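Local coordinates for penicillin-binding protein 2B (Streptococcus pneumoniae, PDB 2WAD) that probably cross-links adjacent glycan strands of cell-wall peptidoglycan as an elongasome transpeptidase, and binds penicillin, at residues Q51-T56 with V282-L287; L76-S81 with I215-S220; S423-A428 with Y442-Y447; Y485-A490 with M526-Y531. One frame throughout, in Å; residues are numbered along the deposited sequence.

Contact 1: residues Q51-T56 with V282-L287. Unlike the reference sequence in segment 51-56: V54 (reference Ile), T56 (reference Ser).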
loop_
_atom_site.group_PDB
_atom_site.type_symbol
_atom_site.label_atom_id
_atom_site.label_comp_id
_atom_site.label_asym_id
_atom_site.label_seq_id
_atom_site.Cartn_x
_atom_site.Cartn_y
_atom_site.Cartn_z
ATOM N N GLN A 51 18.114 -35.012 -20.706
ATOM C CA GLN A 51 18.505 -33.735 -20.148
ATOM C C GLN A 51 17.436 -33.274 -19.166
ATOM O O GLN A 51 16.242 -33.269 -19.465
ATOM C CB GLN A 51 18.747 -32.708 -21.259
ATOM C CG GLN A 51 17.533 -31.888 -21.690
ATOM C CD GLN A 51 16.552 -32.651 -22.570
ATOM O OE1 GLN A 51 16.738 -33.842 -22.850
ATOM N NE2 GLN A 51 15.497 -31.963 -23.010
ATOM N N THR A 52 17.869 -32.914 -17.967
ATOM C CA THR A 52 16.947 -32.392 -16.978
ATOM C C THR A 52 17.354 -30.949 -16.678
ATOM O O THR A 52 18.497 -30.672 -16.309
ATOM C CB THR A 52 16.895 -33.301 -15.727
ATOM O OG1 THR A 52 16.321 -32.597 -14.617
ATOM C CG2 THR A 52 18.283 -33.780 -15.355
ATOM N N LYS A 53 16.431 -30.018 -16.888
ATOM C CA LYS A 53 16.759 -28.609 -16.706
ATOM C C LYS A 53 16.440 -28.126 -15.296
ATOM O O LYS A 53 15.414 -28.486 -14.721
ATOM C CB LYS A 53 16.095 -27.731 -17.771
ATOM C CG LYS A 53 14.662 -27.317 -17.467
ATOM C CD LYS A 53 14.126 -26.421 -18.575
ATOM C CE LYS A 53 12.842 -25.718 -18.147
ATOM N NZ LYS A 53 12.688 -24.409 -18.847
ATOM N N VAL A 54 17.341 -27.325 -14.734
ATOM C CA VAL A 54 17.125 -26.807 -13.396
ATOM C C VAL A 54 17.292 -25.299 -13.265
ATOM O O VAL A 54 18.152 -24.694 -13.909
ATOM C CB VAL A 54 17.963 -27.541 -12.347
ATOM C CG1 VAL A 54 17.195 -28.745 -11.820
ATOM C CG2 VAL A 54 19.292 -27.949 -12.936
ATOM N N THR A 55 16.450 -24.720 -12.413
ATOM C CA THR A 55 16.359 -23.276 -12.210
ATOM C C THR A 55 16.768 -22.911 -10.783
ATOM O O THR A 55 16.207 -23.417 -9.808
ATOM C CB THR A 55 14.917 -22.794 -12.497
ATOM O OG1 THR A 55 14.592 -23.083 -13.862
ATOM C CG2 THR A 55 14.778 -21.308 -12.288
ATOM N N THR A 56 17.775 -22.052 -10.657
ATOM C CA THR A 56 18.095 -21.483 -9.355
ATOM C C THR A 56 17.771 -19.986 -9.248
ATOM O O THR A 56 17.737 -19.277 -10.256
ATOM C CB THR A 56 19.511 -21.869 -8.841
ATOM O OG1 THR A 56 19.876 -21.007 -7.755
ATOM C CG2 THR A 56 20.570 -21.815 -9.942
ATOM N N VAL A 282 19.605 -20.706 -15.358
ATOM C CA VAL A 282 18.985 -21.935 -15.849
ATOM C C VAL A 282 20.054 -22.804 -16.513
ATOM O O VAL A 282 20.894 -22.317 -17.273
ATOM C CB VAL A 282 17.869 -21.653 -16.883
ATOM C CG1 VAL A 282 17.525 -22.913 -17.663
ATOM C CG2 VAL A 282 16.608 -21.078 -16.227
ATOM N N LYS A 283 20.027 -24.098 -16.214
ATOM C CA LYS A 283 21.020 -25.030 -16.736
ATOM C C LYS A 283 20.311 -26.257 -17.278
ATOM O O LYS A 283 19.169 -26.542 -16.917
ATOM C CB LYS A 283 21.983 -25.458 -15.627
ATOM C CG LYS A 283 22.849 -24.330 -15.100
ATOM C CD LYS A 283 24.013 -24.827 -14.250
ATOM C CE LYS A 283 25.176 -23.842 -14.309
ATOM N NZ LYS A 283 24.702 -22.423 -14.349
ATOM N N GLU A 284 20.985 -26.988 -18.156
ATOM C CA GLU A 284 20.528 -28.332 -18.473
ATOM C C GLU A 284 21.619 -29.342 -18.133
ATOM O O GLU A 284 22.785 -29.158 -18.487
ATOM C CB GLU A 284 19.998 -28.439 -19.906
ATOM C CG GLU A 284 18.631 -27.775 -20.044
ATOM C CD GLU A 284 17.948 -27.971 -21.387
ATOM O OE1 GLU A 284 18.418 -28.800 -22.199
ATOM O OE2 GLU A 284 16.922 -27.284 -21.616
ATOM N N ILE A 285 21.234 -30.369 -17.381
ATOM C CA ILE A 285 22.150 -31.417 -16.972
ATOM C C ILE A 285 21.970 -32.595 -17.934
ATOM O O ILE A 285 20.857 -33.091 -18.138
ATOM C CB ILE A 285 21.939 -31.828 -15.494
ATOM C CG1 ILE A 285 22.424 -30.725 -14.550
ATOM C CG2 ILE A 285 22.743 -33.078 -15.148
ATOM C CD1 ILE A 285 21.424 -29.643 -14.330
ATOM N N HIS A 286 23.072 -33.007 -18.551
ATOM C CA HIS A 286 23.037 -34.075 -19.545
ATOM C C HIS A 286 23.398 -35.405 -18.895
ATOM O O HIS A 286 24.360 -35.478 -18.130
ATOM C CB HIS A 286 23.954 -33.744 -20.729
ATOM C CG HIS A 286 23.420 -32.654 -21.608
ATOM N ND1 HIS A 286 23.720 -31.324 -21.408
ATOM C CD2 HIS A 286 22.566 -32.692 -22.658
ATOM C CE1 HIS A 286 23.081 -30.588 -22.300
ATOM N NE2 HIS A 286 22.375 -31.395 -23.072
ATOM N N LEU A 287 22.612 -36.440 -19.194
ATOM C CA LEU A 287 22.730 -37.746 -18.545
ATOM C C LEU A 287 23.186 -38.786 -19.552
ATOM O O LEU A 287 22.867 -38.654 -20.735
ATOM C CB LEU A 287 21.378 -38.162 -17.953
ATOM C CG LEU A 287 20.661 -37.051 -17.171
ATOM C CD1 LEU A 287 19.247 -37.423 -16.745
ATOM C CD2 LEU A 287 21.469 -36.599 -15.964
#
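The carbonyl O of K283 is met by two groups of the facing strand: V54 N donates to it at 3.0 Å, and the CA of K53 makes a C-H...O contact with it at 3.2 Å. I285 O is treated the same way, taking the N-H of T52 at 3.0 Å while the CA of Q51 closes in beside it. Two return bonds, from I285 N to T52 O and from K283 N to V54 O, complete the ladder. T52 with I285 and V54 with K283 are thus antiparallel hydrogen-bonded pairs; Q51-H286, K53-E284 and T55-V282 are the non-hydrogen-bonded ones. The ladder pins the N-terminal strand 51-55 as an outer strand of a three-stranded antiparallel sheet, in which 282-287 is the middle strand and 293-298 the third.

On the face carrying Q51, K53 and E284, the E284 chain runs extended, its CG lying 3.4 Å from K53 CB. Its carboxylate travels alongside the Q51 amide, the two planes 36° apart, and OE1 rests 3.3 Å from Q51 CG. A bend at chi2 (-76°) turns the Q51 chain into that position. K53 NZ leads away and stays 5.8 Å from E284 OE2, too far for a salt bridge. T52, on the face it shares with V54 and I285, reaches L287 CD1 with CG2 at 4.0 Å, and F187 from a loop touches both T52 and L287.

Contact 2: residues L76-S81 with I215-S220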
loop_
_atom_site.group_PDB
_atom_site.type_symbol
_atom_site.label_atom_id
_atom_site.label_comp_id
_atom_site.label_asym_id
_atom_site.label_seq_id
_atom_site.Cartn_x
_atom_site.Cartn_y
_atom_site.Cartn_z
ATOM N N LEU A 76 24.385 -10.833 3.411
ATOM C CA LEU A 76 25.018 -12.087 3.005
ATOM C C LEU A 76 25.284 -12.948 4.244
ATOM O O LEU A 76 25.840 -12.454 5.228
ATOM C CB LEU A 76 26.339 -11.781 2.281
ATOM C CG LEU A 76 26.565 -12.224 0.828
ATOM C CD1 LEU A 76 27.410 -11.218 0.055
ATOM C CD2 LEU A 76 27.155 -13.632 0.693
ATOM N N LYS A 77 24.878 -14.215 4.211
ATOM C CA LYS A 77 25.173 -15.160 5.296
ATOM C C LYS A 77 25.904 -16.407 4.794
ATOM O O LYS A 77 26.022 -16.634 3.587
ATOM C CB LYS A 77 23.895 -15.559 6.040
ATOM C CG LYS A 77 22.803 -16.075 5.119
ATOM C CD LYS A 77 21.464 -16.259 5.818
ATOM C CE LYS A 77 20.408 -16.761 4.833
ATOM N NZ LYS A 77 19.004 -16.663 5.352
ATOM N N GLN A 78 26.407 -17.216 5.722
ATOM C CA GLN A 78 26.965 -18.517 5.370
ATOM C C GLN A 78 25.998 -19.623 5.775
ATOM O O GLN A 78 25.385 -19.539 6.834
ATOM C CB GLN A 78 28.323 -18.720 6.036
ATOM C CG GLN A 78 29.340 -17.677 5.629
ATOM C CD GLN A 78 30.575 -18.308 5.040
ATOM O OE1 GLN A 78 30.552 -18.805 3.909
ATOM N NE2 GLN A 78 31.664 -18.308 5.806
ATOM N N VAL A 79 25.872 -20.651 4.940
ATOM C CA VAL A 79 24.767 -21.602 5.043
ATOM C C VAL A 79 25.222 -23.004 4.637
ATOM O O VAL A 79 26.119 -23.147 3.810
ATOM C CB VAL A 79 23.587 -21.129 4.143
ATOM C CG1 VAL A 79 22.813 -22.281 3.559
ATOM C CG2 VAL A 79 22.642 -20.191 4.904
ATOM N N VAL A 80 24.631 -24.040 5.226
ATOM C CA VAL A 80 24.809 -25.392 4.700
ATOM C C VAL A 80 23.864 -25.609 3.519
ATOM O O VAL A 80 22.650 -25.454 3.673
ATOM C CB VAL A 80 24.582 -26.493 5.753
ATOM C CG1 VAL A 80 24.728 -27.872 5.108
ATOM C CG2 VAL A 80 25.583 -26.343 6.887
ATOM N N SER A 81 24.428 -25.958 2.360
ATOM C CA SER A 81 23.649 -26.183 1.141
ATOM C C SER A 81 23.681 -27.663 0.791
ATOM O O SER A 81 24.695 -28.324 1.033
ATOM C CB SER A 81 24.233 -25.411 -0.040
ATOM O OG SER A 81 23.748 -24.087 -0.074
ATOM N N ILE A 215 26.786 -32.098 -0.043
ATOM C CA ILE A 215 26.847 -31.092 1.016
ATOM C C ILE A 215 28.027 -30.139 0.876
ATOM O O ILE A 215 29.146 -30.549 0.591
ATOM C CB ILE A 215 26.827 -31.712 2.425
ATOM C CG1 ILE A 215 25.447 -32.307 2.710
ATOM C CG2 ILE A 215 27.177 -30.644 3.472
ATOM C CD1 ILE A 215 24.414 -31.244 3.038
ATOM N N SER A 216 27.764 -28.856 1.082
ATOM C CA SER A 216 28.831 -27.873 1.014
ATOM C C SER A 216 28.396 -26.627 1.784
ATOM O O SER A 216 27.217 -26.456 2.093
ATOM C CB SER A 216 29.155 -27.525 -0.443
ATOM O OG SER A 216 28.298 -26.494 -0.924
ATOM N N ILE A 217 29.358 -25.776 2.123
ATOM C CA ILE A 217 29.042 -24.459 2.674
ATOM C C ILE A 217 28.954 -23.490 1.504
ATOM O O ILE A 217 29.747 -23.569 0.573
ATOM C CB ILE A 217 30.133 -23.982 3.668
ATOM C CG1 ILE A 217 30.189 -24.879 4.913
ATOM C CG2 ILE A 217 29.923 -22.527 4.052
ATOM C CD1 ILE A 217 28.987 -24.738 5.834
ATOM N N SER A 218 27.965 -22.606 1.528
ATOM C CA SER A 218 27.928 -21.460 0.625
ATOM C C SER A 218 27.174 -20.311 1.288
ATOM O O SER A 218 26.796 -20.390 2.461
ATOM C CB SER A 218 27.327 -21.834 -0.735
ATOM O OG SER A 218 25.934 -22.062 -0.643
ATOM N N THR A 219 26.964 -19.240 0.533
ATOM C CA THR A 219 26.387 -18.015 1.076
ATOM C C THR A 219 24.998 -17.786 0.500
ATOM O O THR A 219 24.795 -18.020 -0.683
ATOM C CB THR A 219 27.240 -16.799 0.680
ATOM O OG1 THR A 219 26.929 -16.435 -0.671
ATOM C CG2 THR A 219 28.738 -17.105 0.799
ATOM N N SER A 220 24.063 -17.333 1.332
ATOM C CA SER A 220 22.695 -17.000 0.918
ATOM C C SER A 220 22.350 -15.520 1.203
ATOM O O SER A 220 23.254 -14.685 1.237
ATOM C CB SER A 220 21.722 -17.944 1.629
ATOM O OG SER A 220 20.398 -17.814 1.138
HETATM O O HOH W 1 25.635 -28.192 -2.041
#
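S81 OG and S218 OG lie 3.0 Å apart in a hydrogen bond that either hydroxyl could donate, linking diagonal neighbours on the face that also carries V79. Flanking it are the backbone bonds. V79 N reaches S218 O at 2.7 Å and meets it almost head-on, with a C=O...N angle of 177°, though the bond is bent at its hydrogen; S81 N approaches S216 O just as directly, at 2.8 Å, and with a much straighter N-H...O angle. S218 N and S216 N return bonds to V79 O and S81 O. Toward K77 the ladder slackens, since K77 N to S220 O is a weak 3.4 Å bond. Also on the V79 face, K77 stretches past S220, its CE 3.7 Å from S220 CB, and carries NZ on to a salt bridge with D222.

On the opposite face V80 spreads its two methyls: CG1, anti to the backbone N (chi1 178°), meets I215 CD1 at 4.0 Å, while CG2 meets I217 CD1 at 3.9 Å. Helix 199-208 lies against this apolar patch, with I205 touching V80 and I217, and V202 touching I217. Strand 189-191 lies along the other edge of 72-83, so the pairing forms part of a three-stranded antiparallel sheet with 72-83 in the centre and a helix packed on one face, within the dimerisation-domain region.

Contact 3: residues S423-A428 with Y442-Y447. Unlike the reference sequence in segment 423-428: K426 (reference Thr), L427 (reference Gln). Unlike the reference sequence in segment 442-447: A446 (reference Thr).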
loop_
_atom_site.group_PDB
_atom_site.type_symbol
_atom_site.label_atom_id
_atom_site.label_comp_id
_atom_site.label_asym_id
_atom_site.label_seq_id
_atom_site.Cartn_x
_atom_site.Cartn_y
_atom_site.Cartn_z
ATOM N N SER A 423 -25.428 27.325 7.875
ATOM C CA SER A 423 -23.989 27.299 7.648
ATOM C C SER A 423 -23.311 27.694 8.960
ATOM O O SER A 423 -23.996 27.944 9.947
ATOM C CB SER A 423 -23.615 28.271 6.527
ATOM O OG SER A 423 -24.094 27.788 5.281
ATOM N N TRP A 424 -21.986 27.757 8.976
ATOM C CA TRP A 424 -21.250 28.096 10.194
ATOM C C TRP A 424 -21.637 29.478 10.733
ATOM O O TRP A 424 -21.586 29.709 11.930
ATOM C CB TRP A 424 -19.737 28.006 9.955
ATOM C CG TRP A 424 -19.166 29.016 8.989
ATOM C CD1 TRP A 424 -18.979 28.856 7.634
ATOM C CD2 TRP A 424 -18.650 30.316 9.308
ATOM N NE1 TRP A 424 -18.369 29.972 7.102
ATOM C CE2 TRP A 424 -18.173 30.889 8.106
ATOM C CE3 TRP A 424 -18.549 31.057 10.492
ATOM C CZ2 TRP A 424 -17.602 32.160 8.062
ATOM C CZ3 TRP A 424 -17.973 32.331 10.436
ATOM C CH2 TRP A 424 -17.508 32.862 9.230
ATOM N N TYR A 425 -22.066 30.374 9.852
ATOM C CA TYR A 425 -22.448 31.732 10.234
ATOM C C TYR A 425 -23.927 31.951 10.614
ATOM O O TYR A 425 -24.325 33.069 10.916
ATOM C CB TYR A 425 -22.049 32.690 9.108
ATOM C CG TYR A 425 -22.300 32.207 7.689
ATOM C CD1 TYR A 425 -21.261 31.676 6.923
ATOM C CD2 TYR A 425 -23.555 32.318 7.102
ATOM C CE1 TYR A 425 -21.460 31.251 5.620
ATOM C CE2 TYR A 425 -23.776 31.899 5.792
ATOM C CZ TYR A 425 -22.724 31.379 5.051
ATOM O OH TYR A 425 -22.936 30.977 3.742
ATOM N N LYS A 426 -24.729 30.887 10.579
ATOM C CA LYS A 426 -26.127 30.905 11.035
ATOM C C LYS A 426 -26.940 32.076 10.486
ATOM O O LYS A 426 -27.088 32.237 9.278
ATOM C CB LYS A 426 -26.227 30.894 12.574
ATOM C CG LYS A 426 -25.301 29.921 13.286
ATOM C CD LYS A 426 -25.726 28.505 12.952
ATOM C CE LYS A 426 -24.905 27.450 13.675
ATOM N NZ LYS A 426 -25.266 26.098 13.156
ATOM N N LEU A 427 -27.446 32.897 11.405
ATOM C CA LEU A 427 -28.398 33.961 11.117
ATOM C C LEU A 427 -27.708 35.324 11.038
ATOM O O LEU A 427 -28.324 36.344 10.688
ATOM C CB LEU A 427 -29.495 33.938 12.194
ATOM C CG LEU A 427 -30.262 32.607 12.224
ATOM C CD1 LEU A 427 -31.100 32.334 13.488
ATOM C CD2 LEU A 427 -31.124 32.534 10.951
ATOM N N ALA A 428 -26.406 35.326 11.309
ATOM C CA ALA A 428 -25.639 36.557 11.478
ATOM C C ALA A 428 -25.755 37.590 10.354
ATOM O O ALA A 428 -25.761 38.792 10.622
ATOM C CB ALA A 428 -24.157 36.243 11.798
ATOM N N TYR A 442 -17.191 31.198 1.245
ATOM C CA TYR A 442 -17.854 31.216 2.549
ATOM C C TYR A 442 -18.202 29.853 3.136
ATOM O O TYR A 442 -18.585 29.741 4.309
ATOM C CB TYR A 442 -19.151 32.019 2.485
ATOM C CG TYR A 442 -19.068 33.368 1.826
ATOM C CD1 TYR A 442 -17.869 34.071 1.750
ATOM C CD2 TYR A 442 -20.209 33.955 1.286
ATOM C CE1 TYR A 442 -17.810 35.320 1.125
ATOM C CE2 TYR A 442 -20.159 35.200 0.678
ATOM C CZ TYR A 442 -18.963 35.875 0.588
ATOM O OH TYR A 442 -18.950 37.111 -0.041
ATOM N N SER A 443 -18.056 28.814 2.320
ATOM C CA SER A 443 -18.447 27.466 2.713
ATOM C C SER A 443 -19.940 27.389 2.995
ATOM O O SER A 443 -20.361 26.878 4.028
ATOM C CB SER A 443 -17.622 26.941 3.897
ATOM O OG SER A 443 -17.589 25.510 3.919
ATOM N N SER A 444 -20.729 27.911 2.067
ATOM C CA SER A 444 -22.177 27.929 2.227
ATOM C C SER A 444 -22.774 26.531 2.115
ATOM O O SER A 444 -22.623 25.865 1.081
ATOM C CB SER A 444 -22.790 28.813 1.136
ATOM O OG SER A 444 -24.178 28.576 1.050
ATOM N N ASN A 445 -23.467 26.087 3.158
ATOM C CA ASN A 445 -24.297 24.889 3.017
ATOM C C ASN A 445 -25.564 25.124 2.176
ATOM O O ASN A 445 -26.034 24.199 1.517
ATOM C CB ASN A 445 -24.697 24.307 4.377
ATOM C CG ASN A 445 -23.571 23.549 5.072
ATOM O OD1 ASN A 445 -22.602 23.083 4.457
ATOM N ND2 ASN A 445 -23.723 23.384 6.380
ATOM N N ALA A 446 -26.124 26.334 2.194
ATOM C CA ALA A 446 -27.364 26.612 1.455
ATOM C C ALA A 446 -27.183 26.357 -0.035
ATOM O O ALA A 446 -28.102 25.866 -0.705
ATOM C CB ALA A 446 -27.848 28.040 1.662
ATOM N N TYR A 447 -26.015 26.724 -0.551
ATOM C CA TYR A 447 -25.785 26.611 -2.001
ATOM C C TYR A 447 -25.772 25.136 -2.458
ATOM O O TYR A 447 -26.362 24.801 -3.506
ATOM C CB TYR A 447 -24.476 27.307 -2.395
ATOM C CG TYR A 447 -24.335 27.587 -3.884
ATOM C CD1 TYR A 447 -24.797 28.777 -4.423
ATOM C CD2 TYR A 447 -23.769 26.654 -4.751
ATOM C CE1 TYR A 447 -24.694 29.043 -5.780
ATOM C CE2 TYR A 447 -23.674 26.903 -6.118
ATOM C CZ TYR A 447 -24.137 28.101 -6.613
ATOM O OH TYR A 447 -24.061 28.387 -7.954
HETATM O O HOH W 2 -21.037 25.713 6.884
#
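W424 reaches across to Y442 with its indole, which can be followed outward from CB. With chi1 at 66°, CG sits between the backbone N and the carbonyl carbon, and the ring is turned toward the end of helix 436-442. CD1 comes within 3.5 Å of Y442 O, and NE1 donates to that same oxygen at 2.8 Å. The acceptor lies close to the indole plane, 12° out of it. Y425 CD1 packs over one face of the indole, and the Y425 ring in turn brings CE1 to 4.0 Å from Y442 CB. Its hydroxyl continues to S444 CB, 3.4 Å away, and hydrogen-bonds D410, which also binds S444 OG.

S423 grips the next helix: its OG accepts N445 N at 2.8 Å. S444 caps that helix from the N-cap position, taking the N-H of Y447 on its OG. A water joins W424 N to S443 O, tying down the backbone between the two helices. S443 itself, with positive phi, is the C-prime residue of the Schellman motif that ends helix 436-442. Its OG hydrogen-bonds S386, the probable acyl-ester serine, and K615, while S443 O and N445 OD1 both bind K389. S443-S444-N445 thus fits the SxN motif of the penicillin-binding transpeptidases, against which S423, W424 and Y425 pack.

Contact 4: residues Y485-A490 with M526-Y531. Unlike the reference sequence in segment 485-490: S489 (reference Thr).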
loop_
_atom_site.group_PDB
_atom_site.type_symbol
_atom_site.label_atom_id
_atom_site.label_comp_id
_atom_site.label_asym_id
_atom_site.label_seq_id
_atom_site.Cartn_x
_atom_site.Cartn_y
_atom_site.Cartn_z
ATOM N N TYR A 485 -13.651 12.341 -8.926
ATOM C CA TYR A 485 -12.574 13.072 -8.271
ATOM C C TYR A 485 -11.829 12.141 -7.350
ATOM O O TYR A 485 -10.869 12.545 -6.651
ATOM C CB TYR A 485 -13.111 14.240 -7.471
ATOM C CG TYR A 485 -13.484 15.468 -8.269
ATOM C CD1 TYR A 485 -12.538 16.419 -8.610
ATOM C CD2 TYR A 485 -14.821 15.742 -8.563
ATOM C CE1 TYR A 485 -12.912 17.583 -9.325
ATOM C CE2 TYR A 485 -15.197 16.893 -9.233
ATOM C CZ TYR A 485 -14.246 17.820 -9.612
ATOM O OH TYR A 485 -14.635 18.965 -10.306
ATOM N N GLY A 486 -12.269 10.884 -7.364
ATOM C CA GLY A 486 -11.662 9.851 -6.528
ATOM C C GLY A 486 -12.266 9.764 -5.143
ATOM O O GLY A 486 -11.771 9.063 -4.254
ATOM N N LEU A 487 -13.343 10.498 -4.923
ATOM C CA LEU A 487 -14.020 10.446 -3.628
ATOM C C LEU A 487 -15.029 9.280 -3.635
ATOM O O LEU A 487 -16.120 9.408 -4.184
ATOM C CB LEU A 487 -14.737 11.784 -3.383
ATOM C CG LEU A 487 -13.839 13.039 -3.416
ATOM C CD1 LEU A 487 -14.622 14.323 -3.336
ATOM C CD2 LEU A 487 -12.821 12.973 -2.269
ATOM N N GLY A 488 -14.678 8.146 -3.037
ATOM C CA GLY A 488 -15.553 6.966 -3.038
ATOM C C GLY A 488 -15.207 5.969 -4.136
ATOM O O GLY A 488 -15.887 4.969 -4.288
ATOM N N SER A 489 -14.131 6.203 -4.885
ATOM C CA SER A 489 -13.710 5.246 -5.909
ATOM C C SER A 489 -12.241 4.926 -5.697
ATOM O O SER A 489 -11.550 5.691 -5.020
ATOM C CB SER A 489 -13.911 5.817 -7.327
ATOM O OG SER A 489 -13.276 7.077 -7.458
ATOM N N ALA A 490 -11.790 3.808 -6.268
ATOM C CA ALA A 490 -10.365 3.464 -6.341
ATOM C C ALA A 490 -9.533 4.616 -6.865
ATOM O O ALA A 490 -9.884 5.216 -7.887
ATOM C CB ALA A 490 -10.143 2.226 -7.242
ATOM N N MET A 526 -5.726 9.678 0.971
ATOM C CA MET A 526 -5.249 9.584 -0.403
ATOM C C MET A 526 -6.329 10.015 -1.396
ATOM O O MET A 526 -6.043 10.759 -2.345
ATOM C CB MET A 526 -4.692 8.175 -0.691
ATOM C CG MET A 526 -4.104 7.955 -2.077
ATOM S SD MET A 526 -2.580 8.917 -2.327
ATOM C CE MET A 526 -1.547 8.192 -1.062
ATOM N N GLN A 527 -7.569 9.579 -1.181
ATOM C CA GLN A 527 -8.705 10.004 -2.024
ATOM C C GLN A 527 -8.886 11.532 -1.988
ATOM O O GLN A 527 -9.162 12.174 -3.024
ATOM C CB GLN A 527 -10.004 9.303 -1.589
ATOM C CG GLN A 527 -10.074 7.778 -1.905
ATOM C CD GLN A 527 -11.339 7.127 -1.379
ATOM O OE1 GLN A 527 -11.628 7.213 -0.198
ATOM N NE2 GLN A 527 -12.097 6.467 -2.246
ATOM N N LEU A 528 -8.767 12.108 -0.789
ATOM C CA LEU A 528 -8.936 13.574 -0.643
ATOM C C LEU A 528 -7.775 14.347 -1.280
ATOM O O LEU A 528 -8.001 15.414 -1.826
ATOM C CB LEU A 528 -9.160 13.984 0.831
ATOM C CG LEU A 528 -10.505 13.478 1.384
ATOM C CD1 LEU A 528 -10.483 13.390 2.923
ATOM C CD2 LEU A 528 -11.581 14.445 0.964
ATOM N N ALA A 529 -6.551 13.801 -1.264
ATOM C CA ALA A 529 -5.489 14.403 -2.065
ATOM C C ALA A 529 -5.726 14.314 -3.575
ATOM O O ALA A 529 -5.425 15.251 -4.305
ATOM C CB ALA A 529 -4.112 13.847 -1.718
ATOM N N GLN A 530 -6.196 13.170 -4.061
ATOM C CA GLN A 530 -6.385 12.995 -5.508
ATOM C C GLN A 530 -7.481 13.964 -5.950
ATOM O O GLN A 530 -7.445 14.480 -7.053
ATOM C CB GLN A 530 -6.855 11.569 -5.850
ATOM C CG GLN A 530 -7.024 11.295 -7.373
ATOM C CD GLN A 530 -7.322 9.826 -7.636
ATOM O OE1 GLN A 530 -8.240 9.254 -7.031
ATOM N NE2 GLN A 530 -6.500 9.180 -8.462
ATOM N N TYR A 531 -8.452 14.204 -5.078
ATOM C CA TYR A 531 -9.558 15.101 -5.419
ATOM C C TYR A 531 -9.034 16.522 -5.651
ATOM O O TYR A 531 -9.247 17.120 -6.718
ATOM C CB TYR A 531 -10.654 15.008 -4.343
ATOM C CG TYR A 531 -11.496 16.253 -4.103
ATOM C CD1 TYR A 531 -12.279 16.788 -5.122
ATOM C CD2 TYR A 531 -11.569 16.848 -2.842
ATOM C CE1 TYR A 531 -13.076 17.888 -4.925
ATOM C CE2 TYR A 531 -12.378 17.967 -2.621
ATOM C CZ TYR A 531 -13.132 18.470 -3.675
ATOM O OH TYR A 531 -13.937 19.580 -3.513
#
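The rings of Y485 and Y531 form an offset edge-to-face pair, their planes at 89° and centroids 5.3 Å apart; the edge of Y531 is presented to the face of Y485, with Y485 CD1 and Y531 CD1 3.5 Å apart. L487 takes a face of the Y531 ring. Its CD1 stands 3.9 Å from the ring centroid and 15° off the normal, a CH-pi contact, while CD2 touches both Y531 CB (3.6 Å) and L528 CD2 (3.8 Å). Both tyrosines are also held by their hydroxyls, Y485 OH to S394 and Y531 OH to V387 O, the backbone of the residue following S386, the probable acyl-ester serine.

The loop arrives here through a Schellman motif: G486, with positive phi, ends helix 471-484 and lets the chain turn across helix 525-536. It passes close beside Q530, whose OE1 lies 3.5 Å from G486 CA.

Polar contacts hold the other end. Q527 extends beyond CG (chi2 177°) toward the loop, and its NE2 donates to S489 O at 2.9 Å. The S489 carbonyl is taken from above its plane, whereas the oxygen lies almost in the amide plane of Q527. NE2 also binds T500 O, and OE1 accepts T524 N, so bonds at both ends of the amide fix its rotation. The Q530 amide is likewise held on each side, OE1 by R541 and NE2 by the carbonyls of L542 and T491.

How the contacts relate
Contacts 1 and 2 lie toward one end of the elongated chain and contact 3 toward the other, with contact 4 nearer the middle. Contacts 1 and 2 belong to separate three-stranded sheets of the N-terminal region, their centres about 21 Å apart and nearest atoms about 9 Å apart; along the sequence, both strands of contact 2 fall between those of contact 1. Contacts 3 and 4 lie in the transpeptidase domain, centres about 25 Å apart. They approach S386 differently: S443 of contact 3 comes within about 3 Å of its side chain, whereas the side chain of Y531 in contact 4 stays about 9 Å off. Contacts 1 and 3 are about 76 Å apart between centres.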